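Local coordinates for alpha-1,4-endofucoidanase (Mariniflexile fucanivorans, PDB 6DLH), which hydrolyses alpha-1,4 linkages within fucoidan chains as an endo-acting, retaining enzyme of glycoside hydrolase family 107, at residues Asp79-Pro93 with Leu142-Arg156. Residues are numbered along the deposited sequence; the frame is centred on the assembly and turned at random.
Sequences DYVQLPLTSPNIFSP and LRTEIYVNSYNLLAR. With CA (calcium ion), chain H.
Thr86 OG1 is gripped twice just past the end of strand 80-84: it accepts the backbone N of Asn149 at 3.0 Å, nearly straight at 172°, and donates to Ser87 O at 2.9 Å. Before it, strands 80-84 and 143-149 run parallel as neighbours in the sheet of the catalytic domain, consistent with a (beta/alpha) barrel as in GH29. Their backbone bonds alternate from Asp79 O to Leu85 N, the one from Val81 N to Arg143 O weak, with helix 129-139 in the crossover between them. Val81, Leu83, Thr144 and Ile146 face outward, where Leu137 of that helix packs against Val81, Leu83 and Thr144. Tyr80, Gln82, Glu145 and Tyr147 point to the other side. There Gln82 and Glu145 are both extended, each with CG anti to N, which brings Gln82 NE2 within 2.8 Å of Glu145 OE1. The amide N-H arrives from above the carboxylate, 77° out of its plane, while Tyr80 CE2 brings its ring edge to the same OE1 at 3.5 Å. Tyr147 lays its ring edge against Thr86 O, 3.2 Å from CD1. Farther on, Ser92 OG reaches a lone pair of Asn152 O at 2.7 Å, and one water joins Asn89 O, Asn149 OD1 and Arg156 NH1. At the opposite end of the strand pair, both carboxylate oxygens of Asp79 bind calcium, with Thr77 O and four waters. The buried Glu145 carboxylate is thus held by Gln82 and Tyr290, the Tyr147 hydroxyl by Asp226, and hydroxyl and water bonds join the loops beyond the backbone-paired strands.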
loop_
_atom_site.group_PDB
_atom_site.type_symbol
_atom_site.label_atom_id
_atom_site.label_comp_id
_atom_site.label_asym_id
_atom_site.label_seq_id
_atom_site.Cartn_x
_atom_site.Cartn_y
_atom_site.Cartn_z
ATOM N N ASP A 79 4.547 16.328 -7.098
ATOM C CA ASP A 79 3.553 17.012 -6.288
ATOM C C ASP A 79 2.772 16.016 -5.433
ATOM O O ASP A 79 2.392 16.333 -4.309
ATOM C CB ASP A 79 2.656 17.889 -7.164
ATOM C CG ASP A 79 3.428 18.991 -7.875
ATOM O OD1 ASP A 79 3.974 19.874 -7.179
ATOM O OD2 ASP A 79 3.501 18.955 -9.124
ATOM N N TYR A 80 2.534 14.811 -5.958
ATOM C CA TYR A 80 1.646 13.886 -5.270
ATOM C C TYR A 80 1.897 12.448 -5.720
ATOM O O TYR A 80 2.534 12.208 -6.749
ATOM C CB TYR A 80 0.181 14.317 -5.437
ATOM C CG TYR A 80 -0.396 14.154 -6.824
ATOM C CD1 TYR A 80 -0.170 15.099 -7.823
ATOM C CD2 TYR A 80 -1.184 13.054 -7.137
ATOM C CE1 TYR A 80 -0.708 14.943 -9.095
ATOM C CE2 TYR A 80 -1.735 12.889 -8.399
ATOM C CZ TYR A 80 -1.486 13.832 -9.384
ATOM O OH TYR A 80 -2.017 13.652 -10.630
ATOM N N VAL A 81 1.383 11.503 -4.921
ATOM C CA VAL A 81 1.442 10.078 -5.197
ATOM C C VAL A 81 0.043 9.488 -4.996
ATOM O O VAL A 81 -0.637 9.821 -4.024
ATOM C CB VAL A 81 2.466 9.388 -4.277
ATOM C CG1 VAL A 81 2.493 7.873 -4.473
ATOM C CG2 VAL A 81 3.864 9.974 -4.425
ATOM N N GLN A 82 -0.363 8.603 -5.921
ATOM C CA GLN A 82 -1.602 7.847 -5.818
ATOM C C GLN A 82 -1.348 6.547 -5.057
ATOM O O GLN A 82 -0.399 5.825 -5.357
ATOM C CB GLN A 82 -2.210 7.571 -7.199
ATOM C CG GLN A 82 -3.497 6.749 -7.144
ATOM C CD GLN A 82 -4.125 6.459 -8.489
ATOM O OE1 GLN A 82 -4.450 5.315 -8.800
ATOM N NE2 GLN A 82 -4.303 7.491 -9.301
ATOM N N LEU A 83 -2.217 6.281 -4.071
ATOM C CA LEU A 83 -2.174 5.089 -3.239
ATOM C C LEU A 83 -3.489 4.331 -3.390
ATOM O O LEU A 83 -4.534 4.933 -3.631
ATOM C CB LEU A 83 -2.010 5.501 -1.773
ATOM C CG LEU A 83 -0.773 6.325 -1.430
ATOM C CD1 LEU A 83 -0.934 6.941 -0.041
ATOM C CD2 LEU A 83 0.485 5.467 -1.506
ATOM N N PRO A 84 -3.507 2.994 -3.222
ATOM C CA PRO A 84 -4.778 2.275 -3.154
ATOM C C PRO A 84 -5.432 2.597 -1.815
ATOM O O PRO A 84 -4.726 2.841 -0.835
ATOM C CB PRO A 84 -4.337 0.808 -3.153
ATOM C CG PRO A 84 -2.947 0.839 -2.551
ATOM C CD PRO A 84 -2.334 2.121 -3.067
ATOM N N LEU A 85 -6.773 2.671 -1.813
ATOM C CA LEU A 85 -7.549 2.236 -0.659
ATOM C C LEU A 85 -8.025 0.815 -0.944
ATOM O O LEU A 85 -7.926 -0.047 -0.076
ATOM C CB LEU A 85 -8.725 3.175 -0.372
ATOM C CG LEU A 85 -9.783 2.637 0.599
ATOM C CD1 LEU A 85 -9.165 2.167 1.916
ATOM C CD2 LEU A 85 -10.862 3.678 0.877
ATOM N N THR A 86 -8.512 0.589 -2.176
ATOM C CA THR A 86 -8.783 -0.751 -2.680
ATOM C C THR A 86 -7.892 -1.016 -3.886
ATOM O O THR A 86 -7.321 -0.084 -4.447
ATOM C CB THR A 86 -10.253 -0.946 -3.086
ATOM O OG1 THR A 86 -10.410 -0.684 -4.483
ATOM C CG2 THR A 86 -11.218 -0.108 -2.272
ATOM N N SER A 87 -7.796 -2.292 -4.271
ATOM C CA SER A 87 -7.123 -2.697 -5.491
ATOM C C SER A 87 -8.128 -2.732 -6.644
ATOM O O SER A 87 -9.330 -2.609 -6.420
ATOM C CB SER A 87 -6.412 -4.002 -5.290
ATOM O OG SER A 87 -5.439 -3.886 -4.255
ATOM N N PRO A 88 -7.686 -2.780 -7.922
ATOM C CA PRO A 88 -8.625 -2.828 -9.049
ATOM C C PRO A 88 -9.351 -4.156 -9.288
ATOM O O PRO A 88 -9.007 -5.176 -8.703
ATOM C CB PRO A 88 -7.745 -2.514 -10.273
ATOM C CG PRO A 88 -6.335 -2.866 -9.851
ATOM C CD PRO A 88 -6.283 -2.673 -8.349
ATOM N N ASN A 89 -10.371 -4.125 -10.158
ATOM C CA ASN A 89 -10.868 -5.323 -10.822
ATOM C C ASN A 89 -11.430 -6.299 -9.785
ATOM O O ASN A 89 -12.145 -5.891 -8.872
ATOM C CB ASN A 89 -9.778 -5.922 -11.719
ATOM C CG ASN A 89 -10.299 -6.613 -12.959
ATOM O OD1 ASN A 89 -11.234 -6.135 -13.600
ATOM N ND2 ASN A 89 -9.680 -7.724 -13.321
ATOM N N ILE A 90 -11.082 -7.587 -9.921
ATOM C CA ILE A 90 -11.585 -8.633 -9.040
ATOM C C ILE A 90 -10.976 -8.501 -7.644
ATOM O O ILE A 90 -11.334 -9.261 -6.749
ATOM C CB ILE A 90 -11.359 -10.037 -9.635
ATOM C CG1 ILE A 90 -9.870 -10.357 -9.808
ATOM C CG2 ILE A 90 -12.141 -10.205 -10.932
ATOM C CD1 ILE A 90 -9.586 -11.769 -10.287
ATOM N N PHE A 91 -10.075 -7.528 -7.459
ATOM C CA PHE A 91 -9.447 -7.299 -6.165
ATOM C C PHE A 91 -10.072 -6.087 -5.478
ATOM O O PHE A 91 -9.568 -5.620 -4.457
ATOM C CB PHE A 91 -7.932 -7.135 -6.327
ATOM C CG PHE A 91 -7.263 -8.277 -7.044
ATOM C CD1 PHE A 91 -6.854 -9.405 -6.350
ATOM C CD2 PHE A 91 -7.063 -8.234 -8.417
ATOM C CE1 PHE A 91 -6.254 -10.465 -7.013
ATOM C CE2 PHE A 91 -6.466 -9.296 -9.081
ATOM C CZ PHE A 91 -6.064 -10.407 -8.376
ATOM N N SER A 92 -11.189 -5.600 -6.026
ATOM C CA SER A 92 -11.849 -4.416 -5.494
ATOM C C SER A 92 -12.288 -4.577 -4.036
ATOM O O SER A 92 -12.422 -3.571 -3.342
ATOM C CB SER A 92 -12.991 -3.961 -6.369
ATOM O OG SER A 92 -14.028 -4.925 -6.385
ATOM N N PRO A 93 -12.593 -5.796 -3.520
ATOM C CA PRO A 93 -12.862 -5.973 -2.088
ATOM C C PRO A 93 -11.676 -5.752 -1.147
ATOM O O PRO A 93 -11.862 -5.326 -0.008
ATOM C CB PRO A 93 -13.343 -7.433 -1.974
ATOM C CG PRO A 93 -13.783 -7.789 -3.377
ATOM C CD PRO A 93 -12.816 -7.042 -4.271
ATOM N N LEU A 142 4.499 15.995 0.043
ATOM C CA LEU A 142 3.675 15.552 -1.076
ATOM C C LEU A 142 2.202 15.458 -0.671
ATOM O O LEU A 142 1.889 15.082 0.454
ATOM C CB LEU A 142 4.184 14.185 -1.559
ATOM C CG LEU A 142 5.578 14.164 -2.201
ATOM C CD1 LEU A 142 6.109 12.741 -2.330
ATOM C CD2 LEU A 142 5.577 14.845 -3.564
ATOM N N ARG A 143 1.308 15.770 -1.623
ATOM C CA ARG A 143 -0.129 15.559 -1.506
ATOM C C ARG A 143 -0.440 14.121 -1.909
ATOM O O ARG A 143 0.453 13.398 -2.343
ATOM C CB ARG A 143 -0.894 16.590 -2.350
ATOM C CG ARG A 143 -0.931 17.974 -1.716
ATOM C CD ARG A 143 -1.305 19.128 -2.627
ATOM N NE ARG A 143 -2.667 19.527 -2.332
ATOM C CZ ARG A 143 -3.038 20.671 -1.768
ATOM N NH1 ARG A 143 -2.304 21.766 -1.895
ATOM N NH2 ARG A 143 -4.162 20.709 -1.084
ATOM N N THR A 144 -1.698 13.699 -1.729
ATOM C CA THR A 144 -2.065 12.312 -1.976
ATOM C C THR A 144 -3.345 12.236 -2.810
ATOM O O THR A 144 -4.204 13.119 -2.743
ATOM C CB THR A 144 -2.180 11.510 -0.671
ATOM O OG1 THR A 144 -3.410 11.888 -0.052
ATOM C CG2 THR A 144 -1.044 11.780 0.289
ATOM N N GLU A 145 -3.425 11.167 -3.610
ATOM C CA GLU A 145 -4.587 10.793 -4.403
ATOM C C GLU A 145 -4.892 9.347 -4.042
ATOM O O GLU A 145 -3.976 8.532 -3.970
ATOM C CB GLU A 145 -4.273 10.943 -5.899
ATOM C CG GLU A 145 -5.422 10.581 -6.839
ATOM C CD GLU A 145 -5.107 10.587 -8.340
ATOM O OE1 GLU A 145 -3.956 10.257 -8.718
ATOM O OE2 GLU A 145 -6.021 10.911 -9.143
ATOM N N ILE A 146 -6.170 9.035 -3.807
ATOM C CA ILE A 146 -6.524 7.715 -3.315
ATOM C C ILE A 146 -7.380 6.998 -4.350
ATOM O O ILE A 146 -8.379 7.547 -4.817
ATOM C CB ILE A 146 -7.214 7.801 -1.935
ATOM C CG1 ILE A 146 -6.320 8.473 -0.883
ATOM C CG2 ILE A 146 -7.693 6.424 -1.488
ATOM C CD1 ILE A 146 -5.102 7.666 -0.476
ATOM N N TYR A 147 -6.973 5.766 -4.680
ATOM C CA TYR A 147 -7.664 4.948 -5.660
ATOM C C TYR A 147 -8.677 4.038 -4.972
ATOM O O TYR A 147 -8.338 3.325 -4.030
ATOM C CB TYR A 147 -6.677 4.077 -6.438
ATOM C CG TYR A 147 -7.343 3.092 -7.365
ATOM C CD1 TYR A 147 -7.852 1.885 -6.897
ATOM C CD2 TYR A 147 -7.476 3.371 -8.718
ATOM C CE1 TYR A 147 -8.478 0.986 -7.746
ATOM C CE2 TYR A 147 -8.087 2.478 -9.582
ATOM C CZ TYR A 147 -8.589 1.282 -9.095
ATOM O OH TYR A 147 -9.188 0.413 -9.960
ATOM N N VAL A 148 -9.912 4.050 -5.491
ATOM C CA VAL A 148 -10.977 3.166 -5.045
ATOM C C VAL A 148 -11.662 2.600 -6.282
ATOM O O VAL A 148 -12.071 3.349 -7.161
ATOM C CB VAL A 148 -11.991 3.891 -4.135
ATOM C CG1 VAL A 148 -13.229 3.035 -3.886
ATOM C CG2 VAL A 148 -11.370 4.326 -2.812
ATOM N N ASN A 149 -11.746 1.271 -6.359
ATOM C CA ASN A 149 -12.528 0.661 -7.415
ATOM C C ASN A 149 -13.993 0.715 -6.995
ATOM O O ASN A 149 -14.324 0.403 -5.852
ATOM C CB ASN A 149 -12.030 -0.738 -7.773
ATOM C CG ASN A 149 -12.736 -1.292 -8.989
ATOM O OD1 ASN A 149 -13.860 -1.780 -8.882
ATOM N ND2 ASN A 149 -12.098 -1.206 -10.147
ATOM N N SER A 150 -14.850 1.133 -7.930
ATOM C CA SER A 150 -16.233 1.476 -7.639
ATOM C C SER A 150 -17.039 0.251 -7.209
ATOM O O SER A 150 -18.000 0.397 -6.459
ATOM C CB SER A 150 -16.871 2.180 -8.812
ATOM O OG SER A 150 -16.345 3.494 -8.958
ATOM N N TYR A 151 -16.635 -0.937 -7.681
ATOM C CA TYR A 151 -17.299 -2.197 -7.381
ATOM C C TYR A 151 -17.080 -2.586 -5.921
ATOM O O TYR A 151 -17.839 -3.386 -5.383
ATOM C CB TYR A 151 -16.799 -3.329 -8.285
ATOM C CG TYR A 151 -17.496 -3.442 -9.618
ATOM C CD1 TYR A 151 -18.672 -4.169 -9.759
ATOM C CD2 TYR A 151 -16.981 -2.822 -10.745
ATOM C CE1 TYR A 151 -19.318 -4.268 -10.985
ATOM C CE2 TYR A 151 -17.612 -2.915 -11.977
ATOM C CZ TYR A 151 -18.787 -3.637 -12.100
ATOM O OH TYR A 151 -19.403 -3.725 -13.319
ATOM N N ASN A 152 -16.013 -2.047 -5.313
ATOM C CA ASN A 152 -15.736 -2.156 -3.889
ATOM C C ASN A 152 -15.911 -3.603 -3.424
ATOM O O ASN A 152 -15.330 -4.510 -4.017
ATOM C CB ASN A 152 -16.431 -1.041 -3.102
ATOM C CG ASN A 152 -17.943 -1.145 -3.107
ATOM O OD1 ASN A 152 -18.520 -1.919 -2.340
ATOM N ND2 ASN A 152 -18.593 -0.369 -3.961
ATOM N N LEU A 153 -16.740 -3.817 -2.392
ATOM C CA LEU A 153 -16.887 -5.115 -1.744
ATOM C C LEU A 153 -17.744 -6.080 -2.569
ATOM O O LEU A 153 -17.698 -7.290 -2.342
ATOM C CB LEU A 153 -17.442 -4.911 -0.328
ATOM C CG LEU A 153 -16.487 -4.232 0.658
ATOM C CD1 LEU A 153 -17.239 -3.661 1.849
ATOM C CD2 LEU A 153 -15.389 -5.184 1.116
ATOM N N LEU A 154 -18.497 -5.555 -3.544
ATOM C CA LEU A 154 -19.284 -6.393 -4.441
ATOM C C LEU A 154 -18.357 -7.206 -5.341
ATOM O O LEU A 154 -17.183 -6.873 -5.496
ATOM C CB LEU A 154 -20.226 -5.522 -5.278
ATOM C CG LEU A 154 -21.471 -4.985 -4.570
ATOM C CD1 LEU A 154 -21.972 -5.945 -3.498
ATOM C CD2 LEU A 154 -21.223 -3.608 -3.978
ATOM N N ALA A 155 -18.904 -8.275 -5.928
ATOM C CA ALA A 155 -18.167 -9.109 -6.861
ATOM C C ALA A 155 -18.426 -8.636 -8.291
ATOM O O ALA A 155 -19.573 -8.557 -8.727
ATOM C CB ALA A 155 -18.552 -10.557 -6.680
ATOM N N ARG A 156 -17.341 -8.334 -9.009
ATOM C CA ARG A 156 -17.420 -7.813 -10.364
ATOM C C ARG A 156 -17.961 -8.902 -11.284
ATOM O O ARG A 156 -18.821 -8.639 -12.119
ATOM C CB ARG A 156 -16.039 -7.326 -10.818
ATOM C CG ARG A 156 -16.047 -6.415 -12.037
ATOM C CD ARG A 156 -14.637 -6.295 -12.580
ATOM N NE ARG A 156 -14.569 -5.642 -13.877
ATOM C CZ ARG A 156 -14.336 -4.347 -14.059
ATOM N NH1 ARG A 156 -14.149 -3.550 -13.021
ATOM N NH2 ARG A 156 -14.293 -3.856 -15.285
HETATM CA CA CA H . 5.281 20.544 -9.035
HETATM O O HOH W 1 -14.017 -4.168 -10.171
HETATM O O HOH W 2 -14.889 -7.309 -7.075
HETATM O O HOH W 3 5.063 20.178 -11.441
HETATM O O HOH W 4 7.017 22.008 -10.299
HETATM O O HOH W 5 6.368 21.545 -7.193
HETATM O O HOH W 6 3.719 22.185 -9.389
#